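Local coordinates for DNA repair protein RAD7 (PDB 5ZB2) that helps the global genome repair complex promote nucleotide excision repair of nontranscribed DNA and binds Elc1, this part of it holding the leucine-rich repeats, at residues 139-144 with 165-170; 181-186 with 207-212; 242-247 with 272-277; 348-353 with 376-381. All blocks are in the same frame, centred on the assembly; numbering follows the deposited sequence.

Contact 1 (139-144 with 165-170); sequences INEDTW and RFTDKS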
loop_
_atom_site.group_PDB
_atom_site.type_symbol
_atom_site.label_atom_id
_atom_site.label_comp_id
_atom_site.label_asym_id
_atom_site.label_seq_id
_atom_site.Cartn_x
_atom_site.Cartn_y
_atom_site.Cartn_z
ATOM N N ILE A 139 3.520 17.355 -2.016
ATOM C CA ILE A 139 3.560 17.661 -0.588
ATOM C C ILE A 139 3.182 19.123 -0.371
ATOM O O ILE A 139 3.824 20.031 -0.911
ATOM C CB ILE A 139 4.951 17.368 -0.008
ATOM C CG1 ILE A 139 5.461 15.979 -0.430
ATOM C CG2 ILE A 139 4.930 17.497 1.509
ATOM C CD1 ILE A 139 4.643 14.808 0.090
ATOM N N ASN A 140 2.151 19.360 0.438
ATOM C CA ASN A 140 1.759 20.718 0.788
ATOM C C ASN A 140 2.463 21.162 2.070
ATOM O O ASN A 140 3.081 20.367 2.783
ATOM C CB ASN A 140 0.238 20.830 0.938
ATOM C CG ASN A 140 -0.313 19.996 2.078
ATOM O OD1 ASN A 140 0.411 19.600 2.989
ATOM N ND2 ASN A 140 -1.613 19.730 2.034
ATOM N N GLU A 141 2.357 22.462 2.360
ATOM C CA GLU A 141 3.143 23.049 3.442
ATOM C C GLU A 141 2.845 22.377 4.774
ATOM O O GLU A 141 3.750 22.177 5.592
ATOM C CB GLU A 141 2.883 24.555 3.530
ATOM C CG GLU A 141 1.419 24.957 3.663
ATOM C CD GLU A 141 1.248 26.450 3.929
ATOM O OE1 GLU A 141 0.301 26.828 4.648
ATOM O OE2 GLU A 141 2.068 27.249 3.426
ATOM N N ASP A 142 1.585 22.011 5.007
ATOM C CA ASP A 142 1.221 21.403 6.280
ATOM C C ASP A 142 1.835 20.020 6.436
ATOM O O ASP A 142 2.192 19.626 7.552
ATOM C CB ASP A 142 -0.298 21.342 6.400
ATOM C CG ASP A 142 -0.928 22.719 6.402
ATOM O OD1 ASP A 142 -1.043 23.317 7.494
ATOM O OD2 ASP A 142 -1.293 23.208 5.311
ATOM N N THR A 143 1.985 19.277 5.340
ATOM C CA THR A 143 2.670 17.992 5.424
ATOM C C THR A 143 4.152 18.182 5.711
ATOM O O THR A 143 4.731 17.442 6.516
ATOM C CB THR A 143 2.470 17.199 4.134
ATOM O OG1 THR A 143 1.070 17.012 3.908
ATOM C CG2 THR A 143 3.146 15.838 4.230
ATOM N N TRP A 144 4.784 19.173 5.072
ATOM C CA TRP A 144 6.185 19.460 5.365
ATOM C C TRP A 144 6.394 19.676 6.857
ATOM O O TRP A 144 7.338 19.141 7.448
ATOM C CB TRP A 144 6.659 20.685 4.575
ATOM C CG TRP A 144 6.843 20.424 3.108
ATOM C CD1 TRP A 144 6.246 21.089 2.074
ATOM C CD2 TRP A 144 7.679 19.424 2.512
ATOM N NE1 TRP A 144 6.661 20.564 0.873
ATOM C CE2 TRP A 144 7.540 19.542 1.116
ATOM C CE3 TRP A 144 8.530 18.440 3.026
ATOM C CZ2 TRP A 144 8.218 18.715 0.228
ATOM C CZ3 TRP A 144 9.205 17.617 2.138
ATOM C CH2 TRP A 144 9.043 17.760 0.756
ATOM N N ARG A 165 5.205 24.366 -3.752
ATOM C CA ARG A 165 4.426 24.130 -2.545
ATOM C C ARG A 165 5.292 24.044 -1.294
ATOM O O ARG A 165 4.755 23.856 -0.200
ATOM C CB ARG A 165 3.595 22.850 -2.693
ATOM C CG ARG A 165 2.360 23.027 -3.567
ATOM C CD ARG A 165 1.653 21.706 -3.839
ATOM N NE ARG A 165 0.445 21.894 -4.634
ATOM C CZ ARG A 165 -0.127 20.947 -5.377
ATOM N NH1 ARG A 165 0.402 19.733 -5.449
ATOM N NH2 ARG A 165 -1.223 21.222 -6.069
ATOM N N PHE A 166 6.612 24.165 -1.430
ATOM C CA PHE A 166 7.505 24.338 -0.285
ATOM C C PHE A 166 7.589 25.836 -0.001
ATOM O O PHE A 166 8.380 26.558 -0.611
ATOM C CB PHE A 166 8.876 23.737 -0.566
ATOM C CG PHE A 166 9.745 23.621 0.651
ATOM C CD1 PHE A 166 9.542 22.600 1.561
ATOM C CD2 PHE A 166 10.762 24.534 0.887
ATOM C CE1 PHE A 166 10.338 22.482 2.690
ATOM C CE2 PHE A 166 11.564 24.424 2.013
ATOM C CZ PHE A 166 11.351 23.397 2.916
ATOM N N THR A 167 6.768 26.302 0.930
ATOM C CA THR A 167 6.560 27.725 1.143
ATOM C C THR A 167 7.501 28.262 2.217
ATOM O O THR A 167 8.238 27.521 2.868
ATOM C CB THR A 167 5.110 27.984 1.546
ATOM O OG1 THR A 167 4.870 27.401 2.834
ATOM C CG2 THR A 167 4.155 27.366 0.524
ATOM N N ASP A 168 7.463 29.584 2.400
ATOM C CA ASP A 168 8.219 30.205 3.484
ATOM C C ASP A 168 7.851 29.595 4.831
ATOM O O ASP A 168 8.722 29.375 5.683
ATOM C CB ASP A 168 7.976 31.716 3.486
ATOM C CG ASP A 168 8.769 32.434 2.407
ATOM O OD1 ASP A 168 9.936 32.051 2.168
ATOM O OD2 ASP A 168 8.227 33.379 1.793
ATOM N N LYS A 169 6.565 29.296 5.038
ATOM C CA LYS A 169 6.155 28.628 6.269
ATOM C C LYS A 169 6.870 27.294 6.431
ATOM O O LYS A 169 7.310 26.945 7.533
ATOM C CB LYS A 169 4.640 28.427 6.275
ATOM C CG LYS A 169 4.075 27.977 7.614
ATOM C CD LYS A 169 2.566 27.774 7.541
ATOM C CE LYS A 169 1.925 27.786 8.925
ATOM N NZ LYS A 169 2.499 26.760 9.840
ATOM N N SER A 170 6.999 26.534 5.340
ATOM C CA SER A 170 7.669 25.238 5.409
ATOM C C SER A 170 9.143 25.399 5.743
ATOM O O SER A 170 9.706 24.604 6.502
ATOM C CB SER A 170 7.506 24.495 4.083
ATOM O OG SER A 170 6.164 24.548 3.638
#

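Contact 2 (181-186 with 207-212); sequences TLVSLG and EFHSLC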
loop_
_atom_site.group_PDB
_atom_site.type_symbol
_atom_site.label_atom_id
_atom_site.label_comp_id
_atom_site.label_asym_id
_atom_site.label_seq_id
_atom_site.Cartn_x
_atom_site.Cartn_y
_atom_site.Cartn_z
ATOM N N THR A 181 20.585 21.274 13.925
ATOM C CA THR A 181 21.084 19.962 13.533
ATOM C C THR A 181 21.633 19.937 12.113
ATOM O O THR A 181 22.458 19.071 11.798
ATOM C CB THR A 181 19.966 18.923 13.663
ATOM O OG1 THR A 181 19.403 18.998 14.977
ATOM C CG2 THR A 181 20.492 17.515 13.431
ATOM N N LEU A 182 21.211 20.868 11.262
ATOM C CA LEU A 182 21.608 20.849 9.860
ATOM C C LEU A 182 23.088 21.174 9.701
ATOM O O LEU A 182 23.578 22.183 10.219
ATOM C CB LEU A 182 20.774 21.852 9.063
ATOM C CG LEU A 182 19.296 21.521 8.844
ATOM C CD1 LEU A 182 18.586 22.719 8.247
ATOM C CD2 LEU A 182 19.134 20.295 7.945
ATOM N N VAL A 183 23.801 20.312 8.976
ATOM C CA VAL A 183 25.138 20.615 8.481
ATOM C C VAL A 183 25.174 20.731 6.969
ATOM O O VAL A 183 26.234 21.046 6.407
ATOM C CB VAL A 183 26.167 19.572 8.959
ATOM C CG1 VAL A 183 26.368 19.677 10.463
ATOM C CG2 VAL A 183 25.736 18.166 8.569
ATOM N N SER A 184 24.050 20.495 6.290
ATOM C CA SER A 184 23.978 20.563 4.834
ATOM C C SER A 184 22.559 20.941 4.434
ATOM O O SER A 184 21.597 20.338 4.921
ATOM C CB SER A 184 24.379 19.225 4.206
ATOM O OG SER A 184 24.081 19.193 2.822
ATOM N N LEU A 185 22.433 21.944 3.563
ATOM C CA LEU A 185 21.133 22.478 3.175
ATOM C C LEU A 185 21.132 22.831 1.694
ATOM O O LEU A 185 22.071 23.459 1.193
ATOM C CB LEU A 185 20.773 23.721 3.997
ATOM C CG LEU A 185 19.462 24.417 3.622
ATOM C CD1 LEU A 185 18.256 23.525 3.927
ATOM C CD2 LEU A 185 19.346 25.747 4.344
ATOM N N GLY A 186 20.064 22.433 1.005
ATOM C CA GLY A 186 19.892 22.755 -0.396
ATOM C C GLY A 186 18.519 23.319 -0.706
ATOM O O GLY A 186 17.499 22.757 -0.293
ATOM N N GLU A 207 29.666 22.572 12.583
ATOM C CA GLU A 207 30.247 21.683 11.582
ATOM C C GLU A 207 29.590 21.841 10.213
ATOM O O GLU A 207 29.772 20.983 9.344
ATOM C CB GLU A 207 30.146 20.228 12.044
ATOM C CG GLU A 207 31.003 19.891 13.248
ATOM C CD GLU A 207 30.706 18.511 13.799
ATOM O OE1 GLU A 207 29.517 18.125 13.827
ATOM O OE2 GLU A 207 31.659 17.809 14.196
ATOM N N PHE A 208 28.833 22.919 9.999
ATOM C CA PHE A 208 28.127 23.098 8.735
ATOM C C PHE A 208 29.121 23.106 7.582
ATOM O O PHE A 208 30.150 23.787 7.642
ATOM C CB PHE A 208 27.320 24.399 8.752
ATOM C CG PHE A 208 26.270 24.468 7.682
ATOM C CD1 PHE A 208 26.588 24.896 6.404
ATOM C CD2 PHE A 208 24.964 24.092 7.952
ATOM C CE1 PHE A 208 25.619 24.949 5.414
ATOM C CE2 PHE A 208 23.996 24.143 6.970
ATOM C CZ PHE A 208 24.322 24.571 5.698
ATOM N N HIS A 209 28.815 22.352 6.523
ATOM C CA HIS A 209 29.782 22.183 5.445
ATOM C C HIS A 209 29.231 22.292 4.028
ATOM O O HIS A 209 30.042 22.393 3.101
ATOM C CB HIS A 209 30.494 20.828 5.589
ATOM C CG HIS A 209 29.572 19.646 5.615
ATOM N ND1 HIS A 209 28.946 19.165 4.485
ATOM C CD2 HIS A 209 29.188 18.837 6.630
ATOM C CE1 HIS A 209 28.210 18.116 4.805
ATOM N NE2 HIS A 209 28.337 17.897 6.101
ATOM N N SER A 210 27.914 22.292 3.809
ATOM C CA SER A 210 27.361 22.283 2.454
ATOM C C SER A 210 26.146 23.194 2.369
ATOM O O SER A 210 25.130 22.944 3.026
ATOM C CB SER A 210 26.982 20.862 2.023
ATOM O OG SER A 210 28.134 20.079 1.769
ATOM N N LEU A 211 26.244 24.230 1.538
ATOM C CA LEU A 211 25.153 25.161 1.283
ATOM C C LEU A 211 24.915 25.243 -0.212
ATOM O O LEU A 211 25.851 25.500 -0.978
ATOM C CB LEU A 211 25.464 26.562 1.823
ATOM C CG LEU A 211 24.405 27.615 1.470
ATOM C CD1 LEU A 211 23.127 27.337 2.228
ATOM C CD2 LEU A 211 24.906 29.015 1.748
ATOM N N CYS A 212 23.666 25.026 -0.625
ATOM C CA CYS A 212 23.272 25.097 -2.029
ATOM C C CYS A 212 22.038 25.978 -2.148
ATOM O O CYS A 212 21.024 25.720 -1.490
ATOM C CB CYS A 212 22.985 23.703 -2.598
ATOM S SG CYS A 212 24.377 22.556 -2.510
#

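Contact 3 (242-247 with 272-277); sequences VLNGCI and SLEESD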
loop_
_atom_site.group_PDB
_atom_site.type_symbol
_atom_site.label_atom_id
_atom_site.label_comp_id
_atom_site.label_asym_id
_atom_site.label_seq_id
_atom_site.Cartn_x
_atom_site.Cartn_y
_atom_site.Cartn_z
ATOM N N VAL A 242 27.405 26.440 -3.327
ATOM C CA VAL A 242 26.753 26.484 -4.632
ATOM C C VAL A 242 25.733 27.614 -4.610
ATOM O O VAL A 242 24.752 27.556 -3.860
ATOM C CB VAL A 242 26.078 25.145 -4.983
ATOM C CG1 VAL A 242 25.244 25.263 -6.267
ATOM C CG2 VAL A 242 27.126 24.046 -5.146
ATOM N N LEU A 243 25.965 28.642 -5.427
ATOM C CA LEU A 243 25.053 29.778 -5.569
ATOM C C LEU A 243 24.868 30.020 -7.066
ATOM O O LEU A 243 25.655 30.744 -7.684
ATOM C CB LEU A 243 25.592 31.018 -4.865
ATOM C CG LEU A 243 25.865 30.906 -3.363
ATOM C CD1 LEU A 243 26.640 32.124 -2.870
ATOM C CD2 LEU A 243 24.559 30.746 -2.594
ATOM N N ASN A 244 23.829 29.423 -7.642
ATOM C CA ASN A 244 23.559 29.524 -9.070
ATOM C C ASN A 244 22.307 30.359 -9.310
ATOM O O ASN A 244 21.299 30.202 -8.616
ATOM C CB ASN A 244 23.385 28.138 -9.697
ATOM C CG ASN A 244 24.581 27.231 -9.458
ATOM O OD1 ASN A 244 25.703 27.696 -9.251
ATOM N ND2 ASN A 244 24.344 25.924 -9.486
ATOM N N GLY A 245 22.378 31.246 -10.299
ATOM C CA GLY A 245 21.246 32.083 -10.633
ATOM C C GLY A 245 20.959 33.202 -9.658
ATOM O O GLY A 245 19.927 33.867 -9.793
ATOM N N CYS A 246 21.832 33.433 -8.679
ATOM C CA CYS A 246 21.643 34.512 -7.708
ATOM C C CYS A 246 22.250 35.798 -8.274
ATOM O O CYS A 246 23.263 36.319 -7.801
ATOM C CB CYS A 246 22.265 34.136 -6.369
ATOM S SG CYS A 246 21.606 32.627 -5.613
ATOM N N ILE A 247 21.611 36.281 -9.322
ATOM C CA ILE A 247 22.057 37.414 -10.094
ATOM C C ILE A 247 22.189 38.733 -9.380
ATOM O O ILE A 247 22.789 39.639 -9.863
ATOM C CB ILE A 247 21.241 37.567 -11.394
ATOM C CG1 ILE A 247 19.862 38.148 -11.135
ATOM C CG2 ILE A 247 21.131 36.239 -12.095
ATOM C CD1 ILE A 247 19.166 38.676 -12.352
ATOM N N SER A 272 30.531 26.628 -6.865
ATOM C CA SER A 272 29.780 26.973 -8.066
ATOM C C SER A 272 29.105 28.325 -7.887
ATOM O O SER A 272 28.382 28.536 -6.909
ATOM C CB SER A 272 28.730 25.901 -8.385
ATOM O OG SER A 272 27.904 26.303 -9.468
ATOM N N LEU A 273 29.314 29.222 -8.853
ATOM C CA LEU A 273 28.764 30.574 -8.804
ATOM C C LEU A 273 28.173 30.938 -10.169
ATOM O O LEU A 273 28.495 31.955 -10.770
ATOM C CB LEU A 273 29.835 31.583 -8.397
ATOM C CG LEU A 273 30.576 31.340 -7.083
ATOM C CD1 LEU A 273 31.687 32.365 -6.916
ATOM C CD2 LEU A 273 29.615 31.400 -5.909
ATOM N N GLU A 274 27.267 30.107 -10.667
ATOM C CA GLU A 274 26.805 30.238 -12.041
ATOM C C GLU A 274 25.849 31.417 -12.205
ATOM O O GLU A 274 25.059 31.727 -11.310
ATOM C CB GLU A 274 26.137 28.937 -12.482
ATOM C CG GLU A 274 27.056 27.725 -12.375
ATOM C CD GLU A 274 26.423 26.456 -12.922
ATOM O OE1 GLU A 274 25.237 26.499 -13.314
ATOM O OE2 GLU A 274 27.114 25.418 -12.961
ATOM N N GLU A 275 25.947 32.085 -13.359
ATOM C CA GLU A 275 25.042 33.154 -13.787
ATOM C C GLU A 275 25.187 34.441 -12.975
ATOM O O GLU A 275 24.259 35.253 -12.938
ATOM C CB GLU A 275 23.578 32.692 -13.757
ATOM C CG GLU A 275 23.217 31.724 -14.881
ATOM C CD GLU A 275 21.747 31.349 -14.888
ATOM O OE1 GLU A 275 20.948 32.022 -14.201
ATOM O OE2 GLU A 275 21.391 30.377 -15.581
ATOM N N SER A 276 26.336 34.675 -12.343
ATOM C CA SER A 276 26.569 35.905 -11.581
ATOM C C SER A 276 27.304 36.895 -12.481
ATOM O O SER A 276 28.529 37.014 -12.460
ATOM C CB SER A 276 27.351 35.609 -10.306
ATOM O OG SER A 276 26.593 34.795 -9.422
ATOM N N ASP A 277 26.523 37.624 -13.282
ATOM C CA ASP A 277 27.066 38.557 -14.261
ATOM C C ASP A 277 27.572 39.861 -13.649
ATOM O O ASP A 277 28.049 40.724 -14.394
ATOM C CB ASP A 277 26.007 38.876 -15.322
ATOM C CG ASP A 277 24.906 39.775 -14.796
ATOM O OD1 ASP A 277 24.511 39.614 -13.624
ATOM O OD2 ASP A 277 24.441 40.651 -15.555
HETATM O O HOH W 1 24.761 33.046 -8.704
HETATM O O HOH W 2 26.268 23.408 -9.953
HETATM O O HOH W 3 22.403 41.215 -12.719
#

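Contact 4 (348-353 with 376-381); sequences LTYLDL and VIDVFG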
loop_
_atom_site.group_PDB
_atom_site.type_symbol
_atom_site.label_atom_id
_atom_site.label_comp_id
_atom_site.label_asym_id
_atom_site.label_seq_id
_atom_site.Cartn_x
_atom_site.Cartn_y
_atom_site.Cartn_z
ATOM N N LEU A 348 42.342 16.414 -13.899
ATOM C CA LEU A 348 41.176 16.949 -14.587
ATOM C C LEU A 348 40.676 15.950 -15.624
ATOM O O LEU A 348 41.455 15.436 -16.432
ATOM C CB LEU A 348 41.523 18.284 -15.246
ATOM C CG LEU A 348 40.387 19.028 -15.947
ATOM C CD1 LEU A 348 39.287 19.388 -14.961
ATOM C CD2 LEU A 348 40.925 20.278 -16.626
ATOM N N THR A 349 39.372 15.664 -15.591
ATOM C CA THR A 349 38.760 14.718 -16.517
ATOM C C THR A 349 37.666 15.323 -17.383
ATOM O O THR A 349 37.467 14.854 -18.506
ATOM C CB THR A 349 38.162 13.524 -15.756
ATOM O OG1 THR A 349 37.015 13.951 -15.011
ATOM C CG2 THR A 349 39.188 12.921 -14.805
ATOM N N TYR A 350 36.957 16.344 -16.899
ATOM C CA TYR A 350 35.877 16.978 -17.642
ATOM C C TYR A 350 36.095 18.484 -17.683
ATOM O O TYR A 350 36.427 19.099 -16.665
ATOM C CB TYR A 350 34.508 16.670 -17.014
ATOM C CG TYR A 350 33.359 17.375 -17.701
ATOM C CD1 TYR A 350 32.767 16.837 -18.839
ATOM C CD2 TYR A 350 32.869 18.580 -17.216
ATOM C CE1 TYR A 350 31.719 17.480 -19.473
ATOM C CE2 TYR A 350 31.820 19.232 -17.845
ATOM C CZ TYR A 350 31.250 18.676 -18.972
ATOM O OH TYR A 350 30.207 19.318 -19.601
ATOM N N LEU A 351 35.889 19.078 -18.857
ATOM C CA LEU A 351 36.089 20.512 -19.041
ATOM C C LEU A 351 35.014 21.044 -19.975
ATOM O O LEU A 351 34.927 20.619 -21.131
ATOM C CB LEU A 351 37.487 20.803 -19.598
ATOM C CG LEU A 351 37.856 22.273 -19.820
ATOM C CD1 LEU A 351 37.853 23.057 -18.511
ATOM C CD2 LEU A 351 39.209 22.382 -20.505
ATOM N N ASP A 352 34.203 21.975 -19.476
ATOM C CA ASP A 352 33.115 22.573 -20.244
ATOM C C ASP A 352 33.589 23.924 -20.771
ATOM O O ASP A 352 33.741 24.879 -20.002
ATOM C CB ASP A 352 31.864 22.725 -19.379
ATOM C CG ASP A 352 30.661 23.238 -20.158
ATOM O OD1 ASP A 352 30.837 23.771 -21.275
ATOM O OD2 ASP A 352 29.533 23.116 -19.641
ATOM N N LEU A 353 33.823 24.001 -22.082
ATOM C CA LEU A 353 34.238 25.239 -22.732
ATOM C C LEU A 353 33.186 25.754 -23.705
ATOM O O LEU A 353 33.514 26.500 -24.633
ATOM C CB LEU A 353 35.570 25.043 -23.456
ATOM C CG LEU A 353 36.744 24.593 -22.587
ATOM C CD1 LEU A 353 37.979 24.385 -23.440
ATOM C CD2 LEU A 353 37.029 25.595 -21.470
ATOM N N VAL A 376 36.864 14.458 -21.736
ATOM C CA VAL A 376 35.752 15.105 -22.424
ATOM C C VAL A 376 35.948 16.613 -22.383
ATOM O O VAL A 376 36.272 17.182 -21.334
ATOM C CB VAL A 376 34.394 14.719 -21.799
ATOM C CG1 VAL A 376 33.245 15.404 -22.540
ATOM C CG2 VAL A 376 34.213 13.206 -21.807
ATOM N N ILE A 377 35.742 17.258 -23.529
ATOM C CA ILE A 377 35.778 18.711 -23.646
ATOM C C ILE A 377 34.561 19.135 -24.454
ATOM O O ILE A 377 34.426 18.753 -25.623
ATOM C CB ILE A 377 37.068 19.215 -24.319
ATOM C CG1 ILE A 377 38.305 18.769 -23.534
ATOM C CG2 ILE A 377 37.039 20.740 -24.452
ATOM C CD1 ILE A 377 39.610 19.063 -24.259
ATOM N N ASP A 378 33.684 19.923 -23.842
ATOM C CA ASP A 378 32.519 20.453 -24.535
ATOM C C ASP A 378 32.913 21.747 -25.239
ATOM O O ASP A 378 33.320 22.713 -24.586
ATOM C CB ASP A 378 31.366 20.690 -23.560
ATOM C CG ASP A 378 30.042 20.925 -24.267
ATOM O OD1 ASP A 378 30.044 21.467 -25.396
ATOM O OD2 ASP A 378 28.995 20.557 -23.695
ATOM N N VAL A 379 32.808 21.755 -26.567
ATOM C CA VAL A 379 33.148 22.916 -27.378
ATOM C C VAL A 379 31.923 23.458 -28.112
ATOM O O VAL A 379 32.054 24.142 -29.124
ATOM C CB VAL A 379 34.286 22.590 -28.366
ATOM C CG1 VAL A 379 35.557 22.211 -27.611
ATOM C CG2 VAL A 379 33.868 21.478 -29.317
ATOM N N PHE A 380 30.731 23.162 -27.606
ATOM C CA PHE A 380 29.509 23.634 -28.238
ATOM C C PHE A 380 29.543 25.150 -28.369
ATOM O O PHE A 380 29.722 25.864 -27.378
ATOM C CB PHE A 380 28.294 23.191 -27.427
ATOM C CG PHE A 380 26.984 23.491 -28.093
ATOM C CD1 PHE A 380 26.390 24.736 -27.957
ATOM C CD2 PHE A 380 26.349 22.530 -28.861
ATOM C CE1 PHE A 380 25.185 25.015 -28.573
ATOM C CE2 PHE A 380 25.144 22.802 -29.479
ATOM C CZ PHE A 380 24.560 24.046 -29.335
ATOM N N GLY A 381 29.378 25.639 -29.597
ATOM C CA GLY A 381 29.399 27.058 -29.868
ATOM C C GLY A 381 30.747 27.611 -30.276
ATOM O O GLY A 381 30.811 28.757 -30.741
#

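Contact 1 (139-144 with 165-170)
Trp144 and Phe166 make the tight half of this contact: the edge of the phenylalanine, led by CD1, stands on the face of the indole. Phe166 CD1 lies 3.6 Å from Trp144 NE1, and the two ring planes are 83° apart. The centroid of the five-membered ring of Trp144 is 4.8 Å from that of the Phe166 ring, a T-shaped stack. The opposite face of the indole rests on Ile139 CG2, which completes the clamp. A chi1 of -168° sends the ring of Phe166 away from its own backbone N, and Ser170 CB covers one of its faces. Strand 157-161 adds Phe158 and Ile160 to this buried side, and helix 115-124 adds Leu118.

Toward solvent the contact turns polar and looser. Glu141 reaches across to Thr167, whose OG1 donates to OE2 over 2.9 Å, arriving on the anti side of the carboxylate and 23° out of its plane. Thr167 OG1 also caps the next helix, accepting a weak capping bond from Ser170 N and a hydrogen bond from Ser170 OG, 3.2 Å away. Lys169 merely lays CD 3.8 Å from Glu141 OE1; its NZ stays 5.6 Å from that oxygen and makes a long, weak ion pair with Glu145. Arg165 brings CB to 3.3 Å from Ile139 O, while its guanidinium turns to the carbonyl of Phe137. Asn140 OD1 takes both Thr143 N and Thr143 OG1, capping its own helix. Successive helices with capped N termini, side by side over hydrophobic residues, are typical of the convex side of a leucine-rich-repeat solenoid.

Contact 2 (181-186 with 207-212)
Val183 O is gripped by two successive backbone amides at the start of the neighbouring strand: His209 N donates to it at 2.9 Å, almost perfectly straight at 179°, and Ser210 N adds a weak bond of 3.3 Å. Two rings also close on this oxygen. It sits 3.5 Å above the plane of Phe208, over the ring centre, and His209 likewise turns a face to it. The imidazole gets there because CG lies between backbone N and carbonyl carbon (chi1 57°), which folds the ring back toward Val183; its NE2 then touches Val183 CG2 at 3.6 Å, while ND1 and Ser210 OG share a hydrogen bond at the ring edge.

From here the chains run on as parallel strands, 8° apart. Leu185 N donates to Ser210 O, Cys212 N to Leu185 O at 2.9 Å, and Ser184 CA makes a CA-H...O contact with Ser210 O.

The ring of Phe208 reaches under the 182-185 backbone, CD2 at 3.3 Å from Leu182 O in the direction of its edge and CZ at 4.0 Å from Leu185 CB. Were Phe208 an alanine, a gap would probably open beside Leu182 and Leu185, and Val183 O would be likely to lose one aromatic cover. On the other face Ser184 OG binds Glu157 and His159, and Ser210 OG holds a glycerol, probably from the crystallisation liquor. Parallel strands stacked one per repeat, with Leu185, Leu211 and the ring of Phe208 on the apolar side, the last two against helix 224-234, and Ser184, Gly186, Ser210 and Cys212 on the other face, typify the leucine-rich-repeat solenoid.

Contact 3 (242-247 with 272-277)
At the strand-to-turn junction of a leucine-rich repeat, where Cys246 holds the consensus Asn/Cys position, Asn244 at the end of strand 240-244 reaches from a variable position across to the turn after strand 270-272. Its OD1 accepts two bonds: Ser272 OG comes in at 2.6 Å, in the carbonyl plane and on a lone pair, and Glu274 N at 3.2 Å, tilted 31° from that plane. CG stands anti to the carbonyl carbon (chi1 -56°), which brings the amide over Glu274, whose carboxylate stacks on it with planes 17° apart. That carboxylate is itself fixed by a salt bridge to Arg302, and Asn244 ND2 is taken by Glu214. A leucine in place of Asn244 would probably leave Ser272 OG and the amide of Glu274 without their acceptor in a buried setting.

Backbone bonds flank the side chain: Leu243 N donates to Ser272 O at 2.8 Å, and Gly245 N to Glu274 O at 2.9 Å. Leu273 to Ser276 form a type II turn, and Gly245 has the positive phi that favours glycine. Further along, Ile247 CG2 touches Glu275 O at 3.4 Å. A bound water fills the junction between the two turns: it donates to Leu243 O and to Glu274 O, accepts from Cys246 N, and lies 2.6 Å from Ser276 OG.

Contact 4 (348-353 with 376-381)
Two carboxylates of like charge, Asp352 and Asp378, lie side by side here and point the same way, their planes only 10° apart. Asp352 OD1 is 4.4 Å from Asp378 OD2 and 3.9 Å from Asp378 CB. Hydrogen bonds probably ease the repulsion: Asp352 OD1 takes Gly354 N and Asn330 ND2, and the other oxygen of Asp378, OD1, takes Phe380 N at 2.9 Å, nearly along its C-O axis, as an Asx turn. Asp378 CG is anti to the backbone N (chi1 -166°), setting its carboxylate next to that of Asp352.

Beneath them the strands pair in parallel. Leu351 N donates to Val376 O, Asp378 N to Leu351 O at 3.1 Å, and Leu353 N to Asp378 O at 2.9 Å. Beside the aspartates, Tyr350 CD1 meets Val376 CB at 4.0 Å, the two side chains crossing at a slant. On the other face Leu353 CD1 rests against Ile377 CG2, 3.9 Å away. That apolar face is backed by Leu367 and Ile364 of helix 361-370, the helix that joins the two strands, and the pair continues to strand 326-328 on one flank and strand 396-398 on the other.

In the fold
From the N terminus, the four contacts follow in series: each closes one loop of 20 to 24 residues before the next opens, and none nest or cross. Contact 1 joins the starts of helices 141-150 and 168-178; helix 168-178 then leads into strand 184-188 and contact 2, which closes through helix 199-202. Contact 3 joins strand 240-244 to the turn after strand 270-272, and touches contact 2, Leu211 O lying 3.0 Å from Val242 N, a probable hydrogen bond. Contact 4 pairs strands 350-352 and 376-378 across helix 361-370, about 7 Å from contact 3 at the nearest atoms, and on the opposite side of the chain's centre from contact 1, 39 Å between centres.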